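Local coordinates for protein salivary nitrophorin (Cimex lectularius, PDB 2IMQ) that carries nitric oxide on its heme b and releases it into the victim during feeding, which widens the blood vessels, at residues A180-A183 with K184-D188; D193-M196 with A197-Q200; K225-N229 with T230-D234; N261-T264 with N265-Q268. One frame throughout, in Å; residues are numbered along the deposited sequence.

Contact 1 (A180-A183 with K184-D188); sequences ATHA and KSLVD
Four backbone N-H groups of 184-188 point back at four carbonyls of 180-183, and each finds its acceptor four residues earlier. Lys-184 N bonds to Ala-180 O, Ser-185 N to Thr-181 O, Leu-186 N to His-182 O and Val-187 N to Ala-183 O, all at 2.9 to 3.0 Å. All four are nearly straight, about 160° at the hydrogen. This i to i+4 ladder is that of a regular alpha helix, here the short helix 180-188 at the periphery of the DNase I-like fold, well away from the heme. One turn on, Lys-184 NZ forms a salt bridge with Asp-188 OD1 (2.8 Å) and approaches its syn lone pair; bends at chi2 and chi4 curl the lysine chain round to the carboxylate. Ser-185 OG is satisfied by Gln-189, and the carbonyl of Val-187 by Lys-221 NZ. The main side-chain meeting across the segments is a CH-pi contact: Leu-186 CD1 lies over one face of the His-182 imidazole, 4.0 Å from the ring centroid and 28° off its normal. The ring reaches there because His-182 CG stands anti to the backbone N (chi1 -174°). Facing the protein, Ala-183, Leu-186 and Val-187 pack on Leu-195 of helix 192-196.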
ATOM      1  N   ALA A 180      -7.341  10.688  22.017  1.00 13.38           N
ATOM      2  CA  ALA A 180      -8.193  11.164  20.949  1.00 13.68           C
ATOM      3  C   ALA A 180      -8.426  12.658  21.024  1.00 13.52           C
ATOM      4  O   ALA A 180      -8.590  13.326  20.018  1.00 14.50           O
ATOM      5  CB  ALA A 180      -9.489  10.444  20.891  1.00 16.03           C
ATOM      6  N   THR A 181      -8.523  13.196  22.219  1.00 13.37           N
ATOM      7  CA  THR A 181      -8.815  14.649  22.356  1.00 13.77           C
ATOM      8  C   THR A 181      -7.680  15.475  21.788  1.00 13.02           C
ATOM      9  O   THR A 181      -7.903  16.382  20.967  1.00 13.82           O
ATOM     10  CB  THR A 181      -8.927  15.055  23.821  1.00 13.73           C
ATOM     11  OG1 THR A 181      -9.604  14.039  24.556  1.00 14.74           O
ATOM     12  CG2 THR A 181      -9.762  16.344  23.941  1.00 14.66           C
ATOM     13  N   HIS A 182      -6.454  15.130  22.141  1.00 12.95           N
ATOM     14  CA  HIS A 182      -5.303  15.846  21.653  1.00 13.04           C
ATOM     15  C   HIS A 182      -5.153  15.666  20.153  1.00 13.33           C
ATOM     16  O   HIS A 182      -4.885  16.602  19.428  1.00 14.53           O
ATOM     17  CB  HIS A 182      -4.083  15.414  22.420  1.00 14.33           C
ATOM     18  CG  HIS A 182      -2.860  16.183  22.097  1.00 15.14           C
ATOM     19  ND1 HIS A 182      -2.787  17.559  22.216  1.00 16.30           N
ATOM     20  CD2 HIS A 182      -1.646  15.778  21.683  1.00 15.22           C
ATOM     21  CE1 HIS A 182      -1.567  17.952  21.882  1.00 17.43           C
ATOM     22  NE2 HIS A 182      -0.859  16.888  21.530  1.00 15.63           N
ATOM     23  N   ALA A 183      -5.291  14.431  19.685  1.00 12.76           N
ATOM     24  CA  ALA A 183      -5.178  14.166  18.275  1.00 12.75           C
ATOM     25  C   ALA A 183      -6.204  14.968  17.466  1.00 13.62           C
ATOM     26  O   ALA A 183      -5.854  15.601  16.455  1.00 13.43           O
ATOM     27  CB  ALA A 183      -5.396  12.661  18.017  1.00 12.69           C
ATOM     28  N   LYS A 184      -7.444  14.964  17.925  1.00 13.93           N
ATOM     29  CA  LYS A 184      -8.472  15.703  17.204  1.00 14.54           C
ATOM     30  C   LYS A 184      -8.211  17.212  17.208  1.00 13.90           C
ATOM     31  O   LYS A 184      -8.416  17.899  16.202  1.00 15.93           O
ATOM     32  CB  LYS A 184      -9.844  15.373  17.704  1.00 15.05           C
ATOM     33  CG  LYS A 184     -10.972  16.081  16.920  1.00 19.08           C
ATOM     34  CD  LYS A 184     -11.005  15.681  15.451  1.00 21.98           C
ATOM     35  CE  LYS A 184     -12.351  15.976  14.787  1.00 23.51           C
ATOM     36  NZ  LYS A 184     -12.793  17.320  15.106  1.00 26.98           N
ATOM     37  N   SER A 185      -7.709  17.727  18.322  1.00 14.09           N
ATOM     38  CA  SER A 185      -7.336  19.133  18.348  1.00 16.03           C
ATOM     39  C   SER A 185      -6.256  19.450  17.330  1.00 14.80           C
ATOM     40  O   SER A 185      -6.349  20.457  16.651  1.00 15.87           O
ATOM     41  CB  SER A 185      -6.858  19.526  19.732  1.00 17.41           C
ATOM     42  OG  SER A 185      -6.527  20.900  19.784  1.00 22.96           O
ATOM     43  N   LEU A 186      -5.222  18.608  17.200  1.00 13.83           N
ATOM     44  CA  LEU A 186      -4.203  18.825  16.209  1.00 13.56           C
ATOM     45  C   LEU A 186      -4.737  18.726  14.793  1.00 13.62           C
ATOM     46  O   LEU A 186      -4.371  19.514  13.939  1.00 15.15           O
ATOM     47  CB  LEU A 186      -3.021  17.878  16.458  1.00 14.70           C
ATOM     48  CG  LEU A 186      -2.207  18.139  17.713  1.00 15.63           C
ATOM     49  CD1 LEU A 186      -1.223  17.055  17.995  1.00 17.61           C
ATOM     50  CD2 LEU A 186      -1.368  19.432  17.604  1.00 21.37           C
ATOM     51  N   VAL A 187      -5.660  17.796  14.551  1.00 13.53           N
ATOM     52  CA  VAL A 187      -6.312  17.724  13.262  1.00 14.64           C
ATOM     53  C   VAL A 187      -7.038  19.054  12.974  1.00 14.97           C
ATOM     54  O   VAL A 187      -6.945  19.613  11.890  1.00 15.74           O
ATOM     55  CB  VAL A 187      -7.250  16.557  13.192  1.00 15.14           C
ATOM     56  CG1 VAL A 187      -8.114  16.608  11.934  1.00 19.86           C
ATOM     57  CG2 VAL A 187      -6.477  15.202  13.239  1.00 16.07           C
ATOM     58  N   ASP A 188      -7.802  19.537  13.945  1.00 15.69           N
ATOM     59  CA  ASP A 188      -8.601  20.735  13.750  1.00 16.52           C
ATOM     60  C   ASP A 188      -7.689  21.925  13.468  1.00 17.73           C
ATOM     61  O   ASP A 188      -8.071  22.860  12.743  1.00 20.32           O
ATOM     62  CB  ASP A 188      -9.424  21.039  15.005  1.00 18.35           C
ATOM     63  CG  ASP A 188     -10.559  20.091  15.222  1.00 18.93           C
ATOM     64  OD1 ASP A 188     -10.922  19.269  14.313  1.00 21.20           O
ATOM     65  OD2 ASP A 188     -11.187  20.138  16.312  1.00 25.19           O
TER

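Contact 2 (D193-M196 with A197-Q200); sequences DGLM and AFDQ
Met-196 and Asp-199 are tied through their backbones, Asp-199 N bonding to Met-196 O at 3.1 Å. In the methionine conformer described, one of two, their side chains also extend side by side in the same direction: CG anti to the backbone N (chi1 -159°) and a bend at chi2 bring the thioether sulfur SD of Met-196 to 3.6 Å from Asp-199 CB. The backbone bond closes a type I beta turn from Met-196 to Asp-199, which takes the chain out of helix 192-196 and on to helix 201-206. Asp-199 precedes the turn into that next helix, and its OD2 caps the backbone N of Leu-201, while OD1 forms a salt bridge with Arg-244 of strand 243-248, so both carboxylate oxygens are engaged. Ala-197 is the second residue of the turn. Its N makes two weak bonds, to Asp-193 O at 3.1 Å and to Gly-194 O at 3.4 Å, and its methyl CB rests 3.4 Å from the same Gly-194 O. Phe-198 N takes Leu-195 O at 2.9 Å. That oxygen also lies at the edge of the Phe-198 ring, 3.6 Å from CD1, and the same ring atom is 4.4 Å from Leu-195 CD1.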
ATOM      1  N   ASP A 193       2.237  17.727  11.134  1.00 16.49           N
ATOM      2  CA  ASP A 193       3.549  17.322  11.591  1.00 14.70           C
ATOM      3  C   ASP A 193       3.557  17.171  13.114  1.00 14.72           C
ATOM      4  O   ASP A 193       4.239  16.307  13.659  1.00 15.51           O
ATOM      5  CB  ASP A 193       4.610  18.312  11.162  1.00 16.49           C
ATOM      6  CG  ASP A 193       4.852  18.349   9.712  1.00 19.95           C
ATOM      7  OD1 ASP A 193       4.452  17.421   8.984  1.00 23.94           O
ATOM      8  OD2 ASP A 193       5.470  19.329   9.204  1.00 25.95           O
ATOM      9  N   GLY A 194       2.763  17.966  13.804  1.00 14.40           N
ATOM     10  CA  GLY A 194       2.658  17.867  15.240  1.00 14.57           C
ATOM     11  C   GLY A 194       2.016  16.572  15.641  1.00 14.13           C
ATOM     12  O   GLY A 194       2.435  15.924  16.616  1.00 15.02           O
ATOM     13  N   LEU A 195       0.993  16.154  14.933  1.00 13.38           N
ATOM     14  CA  LEU A 195       0.328  14.881  15.219  1.00 12.87           C
ATOM     15  C   LEU A 195       1.217  13.695  14.808  1.00 13.08           C
ATOM     16  O   LEU A 195       1.294  12.669  15.504  1.00 13.04           O
ATOM     17  CB  LEU A 195      -1.053  14.826  14.586  1.00 14.01           C
ATOM     18  CG  LEU A 195      -1.900  13.601  14.953  1.00 14.61           C
ATOM     19  CD1 LEU A 195      -2.042  13.487  16.426  1.00 16.18           C
ATOM     20  CD2 LEU A 195      -3.182  13.640  14.268  1.00 17.75           C
ATOM     21  N   MET A 196       1.920  13.864  13.704  0.50 13.61           N
ATOM     22  CA  MET A 196       2.864  12.866  13.221  0.50 13.56           C
ATOM     23  C   MET A 196       3.974  12.598  14.206  0.50 13.24           C
ATOM     24  O   MET A 196       4.591  11.536  14.191  0.50 13.82           O
ATOM     25  CB  MET A 196       3.437  13.268  11.851  0.50 14.68           C
ATOM     26  CG  MET A 196       4.013  12.125  11.034  0.50 13.38           C
ATOM     27  SD  MET A 196       2.636  10.971  10.635  0.50 17.64           S
ATOM     28  CE  MET A 196       1.963  11.450   9.156  0.50 19.24           C
ATOM     29  N   ALA A 197       4.247  13.527  15.113  1.00 13.53           N
ATOM     30  CA  ALA A 197       5.221  13.291  16.180  1.00 15.42           C
ATOM     31  C   ALA A 197       4.839  12.086  17.068  1.00 14.36           C
ATOM     32  O   ALA A 197       5.700  11.450  17.612  1.00 16.91           O
ATOM     33  CB  ALA A 197       5.452  14.514  16.997  1.00 16.82           C
ATOM     34  N   PHE A 198       3.556  11.752  17.133  1.00 13.04           N
ATOM     35  CA  PHE A 198       3.017  10.643  17.949  1.00 13.63           C
ATOM     36  C   PHE A 198       2.821   9.371  17.125  1.00 13.34           C
ATOM     37  O   PHE A 198       2.477   8.337  17.683  1.00 13.95           O
ATOM     38  CB  PHE A 198       1.704  11.065  18.590  1.00 14.85           C
ATOM     39  CG  PHE A 198       1.857  12.247  19.458  1.00 15.30           C
ATOM     40  CD1 PHE A 198       1.469  13.500  19.032  1.00 15.31           C
ATOM     41  CD2 PHE A 198       2.410  12.125  20.719  1.00 16.23           C
ATOM     42  CE1 PHE A 198       1.646  14.598  19.828  1.00 17.19           C
ATOM     43  CE2 PHE A 198       2.551  13.264  21.521  1.00 18.83           C
ATOM     44  CZ  PHE A 198       2.186  14.464  21.059  1.00 17.75           C
ATOM     45  N   ASP A 199       3.020   9.431  15.814  1.00 12.31           N
ATOM     46  CA  ASP A 199       2.870   8.293  14.978  1.00 12.43           C
ATOM     47  C   ASP A 199       3.965   7.266  15.285  1.00 11.97           C
ATOM     48  O   ASP A 199       5.102   7.590  15.566  1.00 13.76           O
ATOM     49  CB  ASP A 199       2.916   8.733  13.495  1.00 12.50           C
ATOM     50  CG  ASP A 199       2.869   7.559  12.575  1.00 12.75           C
ATOM     51  OD1 ASP A 199       1.758   7.030  12.292  1.00 13.28           O
ATOM     52  OD2 ASP A 199       3.930   7.133  12.026  1.00 12.61           O
ATOM     53  N   GLN A 200       3.571   5.997  15.177  1.00 12.62           N
ATOM     54  CA  GLN A 200       4.466   4.880  15.592  1.00 12.51           C
ATOM     55  C   GLN A 200       5.487   4.437  14.550  1.00 12.27           C
ATOM     56  O   GLN A 200       6.327   3.629  14.858  1.00 13.71           O
ATOM     57  CB  GLN A 200       3.614   3.706  16.048  1.00 12.14           C
ATOM     58  CG  GLN A 200       2.867   3.954  17.336  1.00 12.93           C
ATOM     59  CD  GLN A 200       1.819   2.966  17.645  1.00 13.62           C
ATOM     60  OE1 GLN A 200       1.162   2.413  16.759  1.00 13.12           O
ATOM     61  NE2 GLN A 200       1.552   2.810  18.940  1.00 16.48           N
TER

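Contact 3 (K225-N229 with T230-D234)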
ATOM      1  N   LYS A 225     -10.207   7.035  12.174  1.00 15.31           N
ATOM      2  CA  LYS A 225     -11.362   6.233  11.831  1.00 17.07           C
ATOM      3  C   LYS A 225     -12.531   7.149  11.578  1.00 18.56           C
ATOM      4  O   LYS A 225     -12.843   7.977  12.437  1.00 20.13           O
ATOM      5  CB  LYS A 225     -11.670   5.316  13.012  1.00 17.72           C
ATOM      6  CG  LYS A 225     -12.874   4.379  12.873  1.00 20.61           C
ATOM      7  CD  LYS A 225     -13.041   3.637  14.175  1.00 25.32           C
ATOM      8  CE  LYS A 225     -14.182   2.682  14.204  1.00 30.71           C
ATOM      9  NZ  LYS A 225     -14.329   2.039  15.582  1.00 32.41           N
ATOM     10  N   PHE A 226     -13.175   6.982  10.437  1.00 19.19           N
ATOM     11  CA  PHE A 226     -14.300   7.803  10.023  1.00 21.01           C
ATOM     12  C   PHE A 226     -15.607   7.071  10.250  1.00 23.84           C
ATOM     13  O   PHE A 226     -15.702   5.834  10.205  1.00 23.60           O
ATOM     14  CB  PHE A 226     -14.182   8.178   8.565  1.00 21.23           C
ATOM     15  CG  PHE A 226     -13.121   9.175   8.289  1.00 18.99           C
ATOM     16  CD1 PHE A 226     -11.851   8.775   7.878  1.00 18.54           C
ATOM     17  CD2 PHE A 226     -13.360  10.522   8.531  1.00 20.47           C
ATOM     18  CE1 PHE A 226     -10.887   9.722   7.658  1.00 19.68           C
ATOM     19  CE2 PHE A 226     -12.402  11.474   8.306  1.00 21.05           C
ATOM     20  CZ  PHE A 226     -11.156  11.063   7.896  1.00 20.97           C
ATOM     21  N   LYS A 227     -16.648   7.860  10.465  1.00 26.50           N
ATOM     22  CA  LYS A 227     -17.993   7.293  10.397  1.00 29.25           C
ATOM     23  C   LYS A 227     -18.275   7.114   8.909  1.00 29.85           C
ATOM     24  O   LYS A 227     -18.078   8.049   8.152  1.00 30.48           O
ATOM     25  CB  LYS A 227     -18.988   8.222  11.081  1.00 30.04           C
ATOM     26  CG  LYS A 227     -18.668   8.513  12.521  1.00 30.95           C
ATOM     27  CD  LYS A 227     -19.634   9.508  13.124  1.00 34.14           C
ATOM     28  CE  LYS A 227     -19.392   9.612  14.612  1.00 36.82           C
ATOM     29  NZ  LYS A 227     -19.680   8.306  15.259  1.00 39.16           N
ATOM     30  N   PRO A 228     -18.616   5.912   8.449  1.00 31.76           N
ATOM     31  CA  PRO A 228     -18.805   5.687   7.006  1.00 33.17           C
ATOM     32  C   PRO A 228     -19.701   6.713   6.297  1.00 34.58           C
ATOM     33  O   PRO A 228     -20.680   7.200   6.873  1.00 34.41           O
ATOM     34  CB  PRO A 228     -19.457   4.313   6.965  1.00 33.34           C
ATOM     35  CG  PRO A 228     -18.921   3.627   8.130  1.00 32.21           C
ATOM     36  CD  PRO A 228     -18.820   4.670   9.210  1.00 32.24           C
ATOM     37  N   ASN A 229     -19.345   7.050   5.063  1.00 35.66           N
ATOM     38  CA  ASN A 229     -20.059   8.054   4.243  1.00 35.82           C
ATOM     39  C   ASN A 229     -20.047   9.507   4.750  1.00 36.64           C
ATOM     40  O   ASN A 229     -20.763  10.356   4.206  1.00 37.80           O
ATOM     41  CB  ASN A 229     -21.485   7.566   3.928  1.00 37.36           C
ATOM     42  CG  ASN A 229     -21.488   6.177   3.334  1.00 37.47           C
ATOM     43  OD1 ASN A 229     -22.077   5.250   3.894  1.00 43.65           O
ATOM     44  ND2 ASN A 229     -20.747   6.001   2.225  1.00 38.28           N
ATOM     45  N   THR A 230     -19.207   9.799   5.752  1.00 35.33           N
ATOM     46  CA  THR A 230     -19.026  11.159   6.277  1.00 34.79           C
ATOM     47  C   THR A 230     -17.554  11.477   6.286  1.00 33.43           C
ATOM     48  O   THR A 230     -16.738  10.610   5.907  1.00 34.61           O
ATOM     49  CB  THR A 230     -19.572  11.321   7.717  1.00 35.21           C
ATOM     50  OG1 THR A 230     -18.728  10.648   8.672  1.00 36.80           O
ATOM     51  CG2 THR A 230     -20.941  10.663   7.862  1.00 35.97           C
ATOM     52  N   ASP A 231     -17.229  12.710   6.689  1.00 31.60           N
ATOM     53  CA  ASP A 231     -15.874  13.165   6.952  1.00 30.72           C
ATOM     54  C   ASP A 231     -15.661  13.408   8.430  1.00 28.74           C
ATOM     55  O   ASP A 231     -14.740  14.122   8.822  1.00 29.91           O
ATOM     56  CB  ASP A 231     -15.564  14.428   6.168  1.00 31.48           C
ATOM     57  CG  ASP A 231     -15.744  14.229   4.704  1.00 32.61           C
ATOM     58  OD1 ASP A 231     -15.228  13.208   4.200  1.00 40.03           O
ATOM     59  OD2 ASP A 231     -16.395  15.015   3.989  1.00 37.26           O
ATOM     60  N   GLU A 232     -16.500  12.775   9.231  1.00 27.85           N
ATOM     61  CA  GLU A 232     -16.466  12.957  10.676  1.00 27.97           C
ATOM     62  C   GLU A 232     -15.701  11.800  11.306  1.00 26.38           C
ATOM     63  O   GLU A 232     -15.992  10.616  11.079  1.00 26.43           O
ATOM     64  CB  GLU A 232     -17.870  13.067  11.251  1.00 28.87           C
ATOM     65  CG  GLU A 232     -18.637  14.291  10.759  1.00 31.49           C
ATOM     66  CD  GLU A 232     -20.086  14.272  11.133  1.00 33.94           C
ATOM     67  OE1 GLU A 232     -20.432  13.643  12.172  1.00 40.67           O
ATOM     68  OE2 GLU A 232     -20.874  14.880  10.375  1.00 41.31           O
ATOM     69  N   TYR A 233     -14.730  12.144  12.110  1.00 24.29           N
ATOM     70  CA  TYR A 233     -14.024  11.087  12.852  1.00 23.42           C
ATOM     71  C   TYR A 233     -14.920  10.443  13.860  1.00 24.83           C
ATOM     72  O   TYR A 233     -15.647  11.120  14.591  1.00 25.47           O
ATOM     73  CB  TYR A 233     -12.757  11.570  13.528  1.00 23.32           C
ATOM     74  CG  TYR A 233     -11.679  11.917  12.544  1.00 20.94           C
ATOM     75  CD1 TYR A 233     -11.484  13.207  12.151  1.00 21.68           C
ATOM     76  CD2 TYR A 233     -10.856  10.938  12.005  1.00 18.71           C
ATOM     77  CE1 TYR A 233     -10.535  13.537  11.243  1.00 20.61           C
ATOM     78  CE2 TYR A 233      -9.918  11.246  11.108  1.00 17.75           C
ATOM     79  CZ  TYR A 233      -9.737  12.537  10.707  1.00 18.32           C
ATOM     80  OH  TYR A 233      -8.807  12.937   9.795  1.00 18.79           O
ATOM     81  N   ASP A 234     -14.885   9.137  13.853  1.00 23.90           N
ATOM     82  CA  ASP A 234     -15.338   8.330  14.949  1.00 24.66           C
ATOM     83  C   ASP A 234     -14.230   8.287  16.004  1.00 23.68           C
ATOM     84  O   ASP A 234     -13.203   7.587  15.835  1.00 22.74           O
ATOM     85  CB  ASP A 234     -15.678   6.952  14.430  1.00 25.71           C
ATOM     86  CG  ASP A 234     -16.114   6.017  15.525  1.00 27.30           C
ATOM     87  OD1 ASP A 234     -15.985   6.363  16.696  1.00 29.54           O
ATOM     88  OD2 ASP A 234     -16.561   4.865  15.300  1.00 36.12           O
TER
HETATM   89  O   HOH W   1     -10.756   8.420  14.707  1.00 17.63           O
HETATM   90  O   HOH W   2     -16.677   4.262  12.053  1.00 38.62           O
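The backbones of 225-229 and 230-234 double back as a hairpin-like loop with a single beta bridge, Phe-226 opposite Tyr-233. Lys-227 N meets Glu-232 O at 2.9 Å in a nearly straight bond (172° at the hydrogen), and Asp-234 N meets Lys-225 O at 2.7 Å through a more bent one. The reversal is a type II beta turn from Lys-227 to Thr-230, with Asn-229 at positive phi. Lys-227 O is gripped twice from the same face of its plane, by the backbone N and the hydroxyl of Thr-230. Thr-230 OG1 lies 2.7 Å from Lys-227 O and also accepts from Glu-232 N, an ST turn. With chi1 at 72°, OG1 lies between the backbone N and carbonyl carbon and can serve both. The hairpin-like loop belongs to the long connection leading to strand 243-248. The side chains of the bridged pair, Phe-226 and Tyr-233, form an offset stack, centroids 4.4 Å apart and planes at 28°; Arg-272 adds a cation-pi contact to Phe-226, and Tyr-233 OH bonds to Pro-222 O. The extended Lys-225 chain runs alongside Asp-234, its NZ making a long salt bridge to OD2 (3.6 Å), while Ser-236 OG bonds to both Lys-225 NZ and Asp-234 OD1.

Contact 4 (N261-T264 with N265-Q268)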
ATOM      1  N   ASN A 261      -1.441  11.303  -1.154  1.00 15.45           N
ATOM      2  CA  ASN A 261      -2.695  11.818  -0.684  1.00 18.13           C
ATOM      3  C   ASN A 261      -3.672  10.739  -0.336  1.00 16.11           C
ATOM      4  O   ASN A 261      -3.760   9.736  -1.030  1.00 17.62           O
ATOM      5  CB  ASN A 261      -3.381  12.643  -1.802  1.00 19.90           C
ATOM      6  CG  ASN A 261      -2.599  13.847  -2.264  1.00 24.83           C
ATOM      7  OD1 ASN A 261      -2.735  14.931  -1.716  1.00 31.16           O
ATOM      8  ND2 ASN A 261      -1.836  13.691  -3.317  1.00 28.32           N
ATOM      9  N   SER A 262      -4.486  10.972   0.685  1.00 16.77           N
ATOM     10  CA  SER A 262      -5.681  10.203   0.885  1.00 16.24           C
ATOM     11  C   SER A 262      -6.728  10.655  -0.143  1.00 18.03           C
ATOM     12  O   SER A 262      -6.742  11.790  -0.574  1.00 20.42           O
ATOM     13  CB  SER A 262      -6.238  10.402   2.279  1.00 16.85           C
ATOM     14  OG  SER A 262      -6.479  11.777   2.517  1.00 19.88           O
ATOM     15  N   LEU A 263      -7.584   9.719  -0.480  1.00 17.01           N
ATOM     16  CA  LEU A 263      -8.673   9.974  -1.423  1.00 18.21           C
ATOM     17  C   LEU A 263      -9.968  10.032  -0.677  1.00 20.08           C
ATOM     18  O   LEU A 263     -10.693   9.058  -0.453  1.00 20.60           O
ATOM     19  CB  LEU A 263      -8.697   8.901  -2.474  1.00 19.52           C
ATOM     20  CG  LEU A 263      -7.411   8.688  -3.236  1.00 18.68           C
ATOM     21  CD1 LEU A 263      -7.614   7.569  -4.238  1.00 22.84           C
ATOM     22  CD2 LEU A 263      -6.907   9.951  -3.905  1.00 23.99           C
ATOM     23  N   THR A 264     -10.278  11.253  -0.280  1.00 23.81           N
ATOM     24  CA  THR A 264     -11.374  11.475   0.650  1.00 26.54           C
ATOM     25  C   THR A 264     -12.749  11.282  -0.027  1.00 26.12           C
ATOM     26  O   THR A 264     -13.731  11.085   0.677  1.00 27.23           O
ATOM     27  CB  THR A 264     -11.219  12.841   1.344  1.00 27.49           C
ATOM     28  OG1 THR A 264     -11.009  13.867   0.391  1.00 31.53           O
ATOM     29  CG2 THR A 264      -9.910  12.841   2.226  1.00 29.92           C
ATOM     30  N   ASN A 265     -12.804  11.218  -1.366  1.00 27.44           N
ATOM     31  CA  ASN A 265     -14.076  10.903  -2.095  1.00 28.01           C
ATOM     32  C   ASN A 265     -14.548   9.470  -1.971  1.00 29.10           C
ATOM     33  O   ASN A 265     -15.689   9.147  -2.285  1.00 31.08           O
ATOM     34  CB  ASN A 265     -13.930  11.244  -3.585  1.00 29.55           C
ATOM     35  CG  ASN A 265     -13.909  12.716  -3.834  1.00 31.37           C
ATOM     36  OD1 ASN A 265     -14.498  13.497  -3.056  1.00 34.56           O
ATOM     37  ND2 ASN A 265     -13.239  13.126  -4.902  1.00 34.00           N
ATOM     38  N   TYR A 266     -13.636   8.574  -1.566  1.00 26.77           N
ATOM     39  CA  TYR A 266     -14.003   7.211  -1.257  1.00 26.71           C
ATOM     40  C   TYR A 266     -14.325   7.082   0.218  1.00 27.21           C
ATOM     41  O   TYR A 266     -13.437   6.715   1.020  1.00 27.66           O
ATOM     42  CB  TYR A 266     -12.861   6.252  -1.687  1.00 25.63           C
ATOM     43  CG  TYR A 266     -12.648   6.230  -3.180  1.00 23.75           C
ATOM     44  CD1 TYR A 266     -11.784   7.095  -3.796  1.00 24.19           C
ATOM     45  CD2 TYR A 266     -13.366   5.355  -3.990  1.00 26.87           C
ATOM     46  CE1 TYR A 266     -11.603   7.099  -5.175  1.00 27.85           C
ATOM     47  CE2 TYR A 266     -13.182   5.336  -5.375  1.00 23.66           C
ATOM     48  CZ  TYR A 266     -12.321   6.214  -5.970  1.00 25.49           C
ATOM     49  OH  TYR A 266     -12.093   6.234  -7.332  1.00 27.06           O
ATOM     50  N   LYS A 267     -15.584   7.402   0.589  1.00 28.18           N
ATOM     51  CA  LYS A 267     -16.009   7.443   1.988  1.00 29.05           C
ATOM     52  C   LYS A 267     -16.719   6.216   2.475  1.00 30.70           C
ATOM     53  O   LYS A 267     -17.234   6.189   3.604  1.00 32.95           O
ATOM     54  CB  LYS A 267     -16.959   8.622   2.247  1.00 31.01           C
ATOM     55  CG  LYS A 267     -16.413   9.938   1.851  1.00 29.13           C
ATOM     56  CD  LYS A 267     -17.332  11.089   2.240  1.00 30.95           C
ATOM     57  CE  LYS A 267     -16.991  12.312   1.416  1.00 33.90           C
ATOM     58  NZ  LYS A 267     -15.618  12.834   1.697  1.00 33.35           N
ATOM     59  N   GLN A 268     -16.744   5.185   1.658  1.00 31.86           N
ATOM     60  CA  GLN A 268     -17.588   4.034   1.902  1.00 33.21           C
ATOM     61  C   GLN A 268     -17.212   3.335   3.178  1.00 32.37           C
ATOM     62  O   GLN A 268     -17.993   2.546   3.730  1.00 34.56           O
ATOM     63  CB  GLN A 268     -17.465   3.004   0.765  1.00 34.37           C
ATOM     64  CG  GLN A 268     -17.861   3.525  -0.605  1.00 36.49           C
ATOM     65  CD  GLN A 268     -16.683   3.832  -1.485  1.00 36.82           C
ATOM     66  OE1 GLN A 268     -16.548   3.281  -2.562  1.00 40.59           O
ATOM     67  NE2 GLN A 268     -15.836   4.693  -1.036  1.00 32.30           N
TER
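Two hydrogen bonds, one from the backbone and one from a side chain, join Leu-263 and Thr-264 to Tyr-266 and Lys-267. Tyr-266 N donates to Leu-263 O at 3.2 Å (156° at the hydrogen). Lys-267 NZ donates to Thr-264 O at 2.8 Å, from above that carbonyl's plane. The lysine aliphatic chain arches over this oxygen, with CG 3.1 Å from Thr-264 O, and the bend at chi4 (-65°) swings the ammonium group back onto it. Two side chains bond beyond the turn: Asn-265, its third residue, donates through ND2 to Glu-27 OE1, and Tyr-266 OH bonds to Asn-24 O. The backbone bond closes a type I beta turn from Leu-263 to Tyr-266, through which the chain leaves strand 255-262, an outermost strand of the six-stranded sheet, for the loop before strand 274-281. Ionic pairing comes from outside the turn: Lys-267 NZ also forms a salt bridge with Asp-231, so the same nitrogen serves a carboxylate and a backbone carbonyl. The apolar part is a side-by-side packing of Leu-263 and Tyr-266, which point the same way; Leu-263 CB reaches the edge of the tyrosine ring, 3.8 Å from CD1, and Leu-263 CD1 lies 4.1 Å from Tyr-266 CE1. The Tyr-266 side chain is about 7 Å from the heme.

How the contacts relate
All four contacts are local, and none is fully core: contacts 1 and 2 are partly buried, contacts 3 and 4 lie at the surface. The first two belong to consecutive helices that pack together, and the His-182 and Phe-198 rings meet nearly perpendicularly. Contact 1 keeps regular helical bonding, whereas in contact 2 the i to i+4 pattern gives way to bonds reaching three residues back, weak only at Ala-197 N. Contact 3 touches contact 1 through Tyr-233, which packs on Lys-184 and Val-187, and contact 4 through a probable hydrogen bond from Asn-229 N to Lys-267 O. In these two loop contacts, side-chain groups reinforce the turns by bonding to backbone carbonyls. Contact 4 lies nearest the heme.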